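Local coordinates for protein cellobiose 2-epimerase (Spirochaeta thermophila DSM 6192, PDB 5ZIG) that probably catalyses the reversible epimerization of cellobiose to 4-O-beta-D-glucopyranosyl-D-mannose, as a member of the N-acylglucosamine 2-epimerase family, at residues A[18-21]-A[22-26]; A[217-220]-A[221-225]; A[267-271]-A[272-276]. One frame throughout, in Å; residues are numbered along the deposited sequence.

Contact 1 of 3, residues A[18-21]-A[22-26]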
loop_
_atom_site.group_PDB
_atom_site.type_symbol
_atom_site.label_atom_id
_atom_site.label_comp_id
_atom_site.label_asym_id
_atom_site.label_seq_id
_atom_site.Cartn_x
_atom_site.Cartn_y
_atom_site.Cartn_z
ATOM N N LEU A 18 0.247 8.075 -17.167
ATOM C CA LEU A 18 0.130 6.928 -16.275
ATOM C C LEU A 18 0.597 5.661 -16.971
ATOM O O LEU A 18 1.365 4.878 -16.400
ATOM C CB LEU A 18 -1.312 6.789 -15.782
ATOM C CG LEU A 18 -1.833 7.913 -14.888
ATOM C CD1 LEU A 18 -3.330 7.804 -14.651
ATOM C CD2 LEU A 18 -1.108 7.941 -13.574
ATOM N N ALA A 19 0.187 5.474 -18.228
ATOM C CA ALA A 19 0.554 4.263 -18.955
ATOM C C ALA A 19 2.036 4.247 -19.311
ATOM O O ALA A 19 2.686 3.194 -19.231
ATOM C CB ALA A 19 -0.297 4.127 -20.215
ATOM N N ALA A 20 2.582 5.394 -19.730
ATOM C CA ALA A 20 4.003 5.460 -20.061
ATOM C C ALA A 20 4.859 5.235 -18.818
ATOM O O ALA A 20 5.848 4.495 -18.851
ATOM C CB ALA A 20 4.338 6.811 -20.703
ATOM N N GLN A 21 4.493 5.880 -17.715
ATOM C CA GLN A 21 5.217 5.695 -16.472
ATOM C C GLN A 21 5.258 4.224 -16.073
ATOM O O GLN A 21 6.343 3.662 -15.879
ATOM C CB GLN A 21 4.575 6.535 -15.377
ATOM C CG GLN A 21 5.073 7.936 -15.370
ATOM C CD GLN A 21 6.530 8.006 -15.002
ATOM O OE1 GLN A 21 6.962 7.392 -14.024
ATOM N NE2 GLN A 21 7.300 8.762 -15.777
ATOM N N LEU A 22 4.081 3.581 -15.955
ATOM C CA LEU A 22 4.010 2.158 -15.612
ATOM C C LEU A 22 4.869 1.311 -16.543
ATOM O O LEU A 22 5.788 0.621 -16.092
ATOM C CB LEU A 22 2.559 1.644 -15.638
ATOM C CG LEU A 22 2.429 0.171 -15.176
ATOM C CD1 LEU A 22 2.880 0.063 -13.711
ATOM C CD2 LEU A 22 1.048 -0.461 -15.329
ATOM N N PHE A 23 4.582 1.358 -17.853
ATOM C CA PHE A 23 5.152 0.353 -18.736
ATOM C C PHE A 23 6.509 0.745 -19.326
ATOM O O PHE A 23 7.272 -0.142 -19.735
ATOM C CB PHE A 23 4.180 0.016 -19.874
ATOM C CG PHE A 23 2.867 -0.596 -19.427
ATOM C CD1 PHE A 23 2.814 -1.863 -18.860
ATOM C CD2 PHE A 23 1.674 0.099 -19.587
ATOM C CE1 PHE A 23 1.608 -2.423 -18.454
ATOM C CE2 PHE A 23 0.463 -0.456 -19.181
ATOM C CZ PHE A 23 0.430 -1.717 -18.620
ATOM N N ASP A 24 6.843 2.035 -19.388
ATOM C CA ASP A 24 8.112 2.433 -19.976
ATOM C C ASP A 24 9.148 2.869 -18.953
ATOM O O ASP A 24 10.345 2.858 -19.271
ATOM C CB ASP A 24 7.906 3.571 -20.994
ATOM C CG ASP A 24 6.953 3.185 -22.110
ATOM O OD1 ASP A 24 6.921 2.003 -22.489
ATOM O OD2 ASP A 24 6.230 4.063 -22.611
ATOM N N HIS A 25 8.722 3.255 -17.752
ATOM C CA HIS A 25 9.628 3.763 -16.732
ATOM C C HIS A 25 9.688 2.861 -15.503
ATOM O O HIS A 25 10.772 2.385 -15.143
ATOM C CB HIS A 25 9.208 5.189 -16.353
ATOM C CG HIS A 25 10.255 5.938 -15.593
ATOM N ND1 HIS A 25 11.296 6.605 -16.208
ATOM C CD2 HIS A 25 10.425 6.123 -14.261
ATOM C CE1 HIS A 25 12.059 7.170 -15.286
ATOM N NE2 HIS A 25 11.559 6.878 -14.094
ATOM N N ILE A 26 8.566 2.601 -14.841
ATOM C CA ILE A 26 8.610 1.893 -13.559
ATOM C C ILE A 26 8.972 0.426 -13.771
ATOM O O ILE A 26 10.001 -0.048 -13.283
ATOM C CB ILE A 26 7.279 2.036 -12.799
ATOM C CG1 ILE A 26 7.189 3.421 -12.143
ATOM C CG2 ILE A 26 7.178 0.970 -11.687
ATOM C CD1 ILE A 26 5.753 4.008 -12.094
#
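Within helix 7-31, the first helix of the alpha/alpha barrel, a wider pi-type turn brings Ile26 N onto the carbonyl of Gln21. Upstream the pattern is ordinary alpha: Leu22 N donates to Leu18 O and Phe23 N to Ala19 O. Asp24 N then closes on Ala20 O at 2.7 Å, and His25 N adds a weak, bent bond to the same oxygen. At Gln21 O two donors compete. Ile26 N reaches it at 2.7 Å in a nearly straight bond (169°), close to the line of the C=O, whereas His25 N, 3.1 Å from Gln21 O, sits above the carbonyl plane and makes a more bent bond.

The side chains of Gln21 and His25 run side by side, pointing the same way. The glutamine chain bends at chi2 (-66°), which folds its amide back beside the imidazole with the two planes 42° apart; OE1 lies 3.7 Å from His25 CD2 and approaches the ring obliquely. Each polar end has a partner elsewhere: Gln21 OE1 accepts from Trp360 NE1, and His25 NE2 is bonded to Glu359 O. Ile26 turns its CD1 back to 3.8 Å from Gln21 O. On another side of the helix, Phe23 CD2 lies 3.3 Å from Ala19 O, and Leu22 CD2 lies over one face of the Phe23 ring, toward its rim. Leu22 and Ile26 both rest on helix 384-402, while Gln21 packs on Trp345 and Met349 of helix 336-352.

With Ile26 N and His25 N both pointed at it, the buried Gln21 carbonyl is probably more strongly polarised than one with a single donor, and the bond from Trp360 to Gln21 OE1 probably limits rotation of the side-chain amide.

Contact 2 of 3, residues A[217-220]-A[221-225]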
loop_
_atom_site.group_PDB
_atom_site.type_symbol
_atom_site.label_atom_id
_atom_site.label_comp_id
_atom_site.label_asym_id
_atom_site.label_seq_id
_atom_site.Cartn_x
_atom_site.Cartn_y
_atom_site.Cartn_z
ATOM N N MET A 217 -13.538 -8.456 7.200
ATOM C CA MET A 217 -13.608 -7.091 6.665
ATOM C C MET A 217 -14.574 -6.221 7.467
ATOM O O MET A 217 -14.237 -5.099 7.854
ATOM C CB MET A 217 -14.013 -7.125 5.189
ATOM C CG MET A 217 -12.906 -7.633 4.273
ATOM S SD MET A 217 -13.497 -8.067 2.624
ATOM C CE MET A 217 -13.807 -6.446 1.872
ATOM N N GLU A 218 -15.778 -6.731 7.737
ATOM C CA GLU A 218 -16.716 -6.029 8.608
ATOM C C GLU A 218 -16.063 -5.651 9.929
ATOM O O GLU A 218 -16.082 -4.484 10.330
ATOM C CB GLU A 218 -17.942 -6.907 8.864
ATOM C CG GLU A 218 -18.716 -7.340 7.607
ATOM C CD GLU A 218 -20.050 -8.020 7.943
ATOM O OE1 GLU A 218 -20.020 -9.017 8.695
ATOM O OE2 GLU A 218 -21.110 -7.606 7.433
ATOM N N HIS A 219 -15.480 -6.644 10.617
ATOM C CA HIS A 219 -14.776 -6.369 11.864
ATOM C C HIS A 219 -13.797 -5.207 11.694
ATOM O O HIS A 219 -13.777 -4.270 12.499
ATOM C CB HIS A 219 -14.018 -7.614 12.326
ATOM C CG HIS A 219 -13.234 -7.398 13.578
ATOM N ND1 HIS A 219 -13.814 -6.968 14.754
ATOM C CD2 HIS A 219 -11.919 -7.562 13.846
ATOM C CE1 HIS A 219 -12.887 -6.881 15.694
ATOM N NE2 HIS A 219 -11.729 -7.236 15.169
ATOM N N LEU A 220 -12.980 -5.259 10.637
ATOM C CA LEU A 220 -11.966 -4.224 10.414
ATOM C C LEU A 220 -12.605 -2.854 10.219
ATOM O O LEU A 220 -12.093 -1.843 10.718
ATOM C CB LEU A 220 -11.089 -4.603 9.215
ATOM C CG LEU A 220 -9.981 -5.603 9.577
ATOM C CD1 LEU A 220 -9.401 -6.316 8.376
ATOM C CD2 LEU A 220 -8.885 -4.914 10.388
ATOM N N ILE A 221 -13.735 -2.800 9.508
ATOM C CA ILE A 221 -14.395 -1.515 9.279
ATOM C C ILE A 221 -14.844 -0.908 10.603
ATOM O O ILE A 221 -14.678 0.297 10.835
ATOM C CB ILE A 221 -15.565 -1.671 8.282
ATOM C CG1 ILE A 221 -15.019 -1.919 6.876
ATOM C CG2 ILE A 221 -16.386 -0.403 8.234
ATOM C CD1 ILE A 221 -15.628 -3.068 6.152
ATOM N N LEU A 222 -15.385 -1.737 11.504
ATOM C CA LEU A 222 -15.806 -1.229 12.807
ATOM C C LEU A 222 -14.626 -0.737 13.638
ATOM O O LEU A 222 -14.769 0.220 14.406
ATOM C CB LEU A 222 -16.579 -2.309 13.579
ATOM C CG LEU A 222 -18.006 -2.617 13.105
ATOM C CD1 LEU A 222 -18.455 -3.940 13.676
ATOM C CD2 LEU A 222 -18.977 -1.512 13.504
ATOM N N ILE A 223 -13.464 -1.389 13.523
ATOM C CA ILE A 223 -12.270 -0.913 14.213
ATOM C C ILE A 223 -11.907 0.479 13.707
ATOM O O ILE A 223 -11.636 1.404 14.489
ATOM C CB ILE A 223 -11.107 -1.904 14.007
ATOM C CG1 ILE A 223 -11.453 -3.280 14.562
ATOM C CG2 ILE A 223 -9.801 -1.355 14.583
ATOM C CD1 ILE A 223 -11.708 -3.290 16.043
ATOM N N PHE A 224 -11.904 0.642 12.381
ATOM C CA PHE A 224 -11.582 1.935 11.788
ATOM C C PHE A 224 -12.631 2.979 12.138
ATOM O O PHE A 224 -12.279 4.091 12.536
ATOM C CB PHE A 224 -11.422 1.789 10.275
ATOM C CG PHE A 224 -10.023 1.391 9.856
ATOM C CD1 PHE A 224 -9.038 2.360 9.683
ATOM C CD2 PHE A 224 -9.685 0.054 9.664
ATOM C CE1 PHE A 224 -7.744 2.001 9.310
ATOM C CE2 PHE A 224 -8.398 -0.319 9.288
ATOM C CZ PHE A 224 -7.423 0.656 9.115
ATOM N N ARG A 225 -13.923 2.619 12.061
ATOM C CA ARG A 225 -14.982 3.574 12.402
ATOM C C ARG A 225 -14.895 4.019 13.855
ATOM O O ARG A 225 -15.180 5.181 14.171
ATOM C CB ARG A 225 -16.372 2.979 12.143
ATOM C CG ARG A 225 -17.505 4.007 12.300
ATOM C CD ARG A 225 -17.314 5.120 11.253
ATOM N NE ARG A 225 -18.194 6.280 11.398
ATOM C CZ ARG A 225 -17.885 7.361 12.107
ATOM N NH1 ARG A 225 -16.725 7.424 12.753
ATOM N NH2 ARG A 225 -18.731 8.376 12.184
#
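Four successive i to i+4 bonds keep residues 217-225 in regular alpha-helical register, from Ile221 N to Met217 O (2.9 Å), through Leu222 N to Glu218 O and Ile223 N to His219 O, to Phe224 N on Leu220 O (3.0 Å).

The side-chain meeting of note is His219 with Ile223, one turn on. Ile223 CG1 sits over one face of the imidazole in a CH-pi contact, 4.1 Å from the ring centroid and 16° off the ring normal, displaced toward the rim; its CD1 lies 3.8 Å from His219 CE1. The histidine comes to this position because its CG stands anti to the backbone N (chi1 178°), which sends the ring outward, with its CE1-NE2 end coming back beside the isoleucine. Its NE2 is hydrogen-bonded to Gly163 N, so the bond to the loop and the aliphatic branch over the face probably hold the ring's rotation together.

Helix 211-228 is one of the helices of the alpha/alpha barrel, the fold of the N-acylglucosamine 2-epimerase family, and its buried side is wedged between helices 191-208 and 251-269. Met217 reaches Tyr201, Ser202 and Phe205 of the first and Ser264 and Leu268 of the second, while Leu220 packs on Ile197.

Ile221 CD1 is modelled unusually close to Met217 O, at 3.0 Å, with chi2 (131°) away from a staggered value, so this short approach is doubtful; the same CD1 lies 4.5 Å from Met217 CB. Phe224 presents its ring edge to the backbone instead: CD2 lies 3.2 Å from Leu220 O, which falls in the ring plane, and the same phenylalanine side chain rests on Trp280 of helix 275-294.

Contact 3 of 3, residues A[267-271]-A[272-276]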
loop_
_atom_site.group_PDB
_atom_site.type_symbol
_atom_site.label_atom_id
_atom_site.label_comp_id
_atom_site.label_asym_id
_atom_site.label_seq_id
_atom_site.Cartn_x
_atom_site.Cartn_y
_atom_site.Cartn_z
ATOM N N LEU A 267 -17.130 -3.490 -1.742
ATOM C CA LEU A 267 -17.234 -4.939 -1.859
ATOM C C LEU A 267 -18.321 -5.495 -0.947
ATOM O O LEU A 267 -18.934 -6.519 -1.263
ATOM C CB LEU A 267 -15.888 -5.591 -1.541
ATOM C CG LEU A 267 -14.818 -5.506 -2.623
ATOM C CD1 LEU A 267 -13.489 -5.964 -2.038
ATOM C CD2 LEU A 267 -15.217 -6.340 -3.847
ATOM N N LEU A 268 -18.582 -4.838 0.184
ATOM C CA LEU A 268 -19.582 -5.358 1.111
ATOM C C LEU A 268 -21.004 -4.973 0.692
ATOM O O LEU A 268 -21.912 -5.813 0.701
ATOM C CB LEU A 268 -19.279 -4.863 2.530
ATOM C CG LEU A 268 -18.500 -5.750 3.513
ATOM C CD1 LEU A 268 -17.271 -6.358 2.885
ATOM C CD2 LEU A 268 -18.095 -4.918 4.682
ATOM N N TYR A 269 -21.230 -3.711 0.334
ATOM C CA TYR A 269 -22.583 -3.229 0.080
ATOM C C TYR A 269 -22.810 -2.711 -1.330
ATOM O O TYR A 269 -23.915 -2.251 -1.619
ATOM C CB TYR A 269 -22.956 -2.118 1.067
ATOM C CG TYR A 269 -22.701 -2.481 2.495
ATOM C CD1 TYR A 269 -23.505 -3.409 3.154
ATOM C CD2 TYR A 269 -21.652 -1.902 3.196
ATOM C CE1 TYR A 269 -23.266 -3.742 4.476
ATOM C CE2 TYR A 269 -21.407 -2.226 4.512
ATOM C CZ TYR A 269 -22.217 -3.147 5.153
ATOM O OH TYR A 269 -21.965 -3.469 6.471
ATOM N N GLY A 270 -21.814 -2.756 -2.202
ATOM C CA GLY A 270 -22.001 -2.321 -3.571
ATOM C C GLY A 270 -22.166 -0.814 -3.704
ATOM O O GLY A 270 -22.003 -0.035 -2.761
ATOM N N ASP A 271 -22.508 -0.417 -4.921
ATOM C CA ASP A 271 -22.657 0.979 -5.307
ATOM C C ASP A 271 -24.129 1.287 -5.520
ATOM O O ASP A 271 -24.822 0.486 -6.162
ATOM C CB ASP A 271 -21.863 1.251 -6.590
ATOM C CG ASP A 271 -21.653 2.726 -6.848
ATOM O OD1 ASP A 271 -21.018 3.405 -6.009
ATOM O OD2 ASP A 271 -22.115 3.204 -7.906
ATOM N N PRO A 272 -24.662 2.406 -4.987
ATOM C CA PRO A 272 -23.989 3.445 -4.194
ATOM C C PRO A 272 -23.658 2.984 -2.784
ATOM O O PRO A 272 -24.346 2.108 -2.249
ATOM C CB PRO A 272 -25.022 4.564 -4.149
ATOM C CG PRO A 272 -26.328 3.828 -4.138
ATOM C CD PRO A 272 -26.114 2.662 -5.083
ATOM N N LEU A 273 -22.626 3.569 -2.185
ATOM C CA LEU A 273 -22.209 3.166 -0.851
ATOM C C LEU A 273 -23.170 3.733 0.196
ATOM O O LEU A 273 -23.992 4.603 -0.101
ATOM C CB LEU A 273 -20.762 3.602 -0.621
ATOM C CG LEU A 273 -19.685 2.610 -1.100
ATOM C CD1 LEU A 273 -19.575 2.583 -2.614
ATOM C CD2 LEU A 273 -18.313 2.908 -0.489
ATOM N N PRO A 274 -23.121 3.224 1.431
ATOM C CA PRO A 274 -24.006 3.747 2.480
ATOM C C PRO A 274 -23.715 5.202 2.800
ATOM O O PRO A 274 -22.575 5.660 2.734
ATOM C CB PRO A 274 -23.706 2.846 3.684
ATOM C CG PRO A 274 -23.239 1.561 3.061
ATOM C CD PRO A 274 -22.466 1.969 1.842
ATOM N N GLU A 275 -24.778 5.931 3.151
ATOM C CA GLU A 275 -24.643 7.342 3.496
ATOM C C GLU A 275 -23.804 7.539 4.748
ATOM O O GLU A 275 -23.078 8.534 4.853
ATOM C CB GLU A 275 -26.023 7.970 3.689
ATOM C CG GLU A 275 -26.895 7.929 2.449
ATOM C CD GLU A 275 -26.255 8.618 1.251
ATOM O OE1 GLU A 275 -25.485 9.582 1.453
ATOM O OE2 GLU A 275 -26.522 8.192 0.107
ATOM N N TRP A 276 -23.894 6.619 5.715
ATOM C CA TRP A 276 -23.030 6.738 6.884
ATOM C C TRP A 276 -21.558 6.702 6.483
ATOM O O TRP A 276 -20.736 7.433 7.052
ATOM C CB TRP A 276 -23.364 5.656 7.923
ATOM C CG TRP A 276 -23.154 4.205 7.520
ATOM C CD1 TRP A 276 -24.116 3.320 7.098
ATOM C CD2 TRP A 276 -21.918 3.463 7.551
ATOM N NE1 TRP A 276 -23.550 2.088 6.849
ATOM C CE2 TRP A 276 -22.204 2.152 7.114
ATOM C CE3 TRP A 276 -20.599 3.785 7.900
ATOM C CZ2 TRP A 276 -21.220 1.167 7.009
ATOM C CZ3 TRP A 276 -19.617 2.798 7.801
ATOM C CH2 TRP A 276 -19.940 1.505 7.360
HETATM O O HOH W 1 -24.968 0.312 0.076
#
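Asp271, Pro272 and Tyr269 carry this turn, which links helix 251-269 to helix 275-294. The peptide bond between Asp271 and Pro272 is cis and brings their CA atoms to 3.0 Å, reversing the chain. Gly270, the first residue to leave helical geometry, has positive phi (71°), a conformation that by itself favours glycine. The Asp271 side chain leads outward, yet with CG anti to the backbone N (chi1 -164°), OD1 lies 3.5 Å from Pro272 CA and 3.8 Å from Leu273 CD1, the leucine crossing it obliquely. A water bridges the two limbs by donating to both Tyr269 O and Pro272 O, at 3.2 Å from the former and 3.0 Å from the latter.

Tyr269 reaches across to the second limb. Its ring is met by Pro274 CG, 3.8 Å from CD2, the two side chains crossing at about a right angle, and Leu268 CB covers one face toward the rim. With an alanine in place of Pro274, the CG and CD that meet the tyrosine are gone, and its ring would probably face a gap on that side and turn more readily about its CB-CG bond. Tyr269 CE2 also touches the edge of the Trp276 indole, 4.2 Å from CZ2.

Pro274 occupies the N-cap position of helix 275-294. Leu273 and Pro274 lean back on Val265 of helix 251-269, Leu267 faces helix 191-208, and Leu268 lies against helix 211-228, so this surface turn joins two neighbouring barrel helices.

How the contacts relate
Contact 1, contact 2 and contact 3 come in that order along the chain, none overlapping the next. Contact 1, on helix 7-31, stands apart: its centre is about 35 Å from that of contact 2, on the opposite side of the chain's centre, and about 32 Å from that of contact 3. Its helix packs on helix 384-402, bringing the first and last helices together, consistent with closure of the alpha/alpha barrel. Contacts 2 and 3 have centres about 14 Å apart and touch, Ile221 CD1 being 3.4 Å from Leu268 CD2, with Met217 and Glu218 also on Leu268. Helix 211-228 thus packs against the end of helix 251-269, just before the turn into helix 275-294.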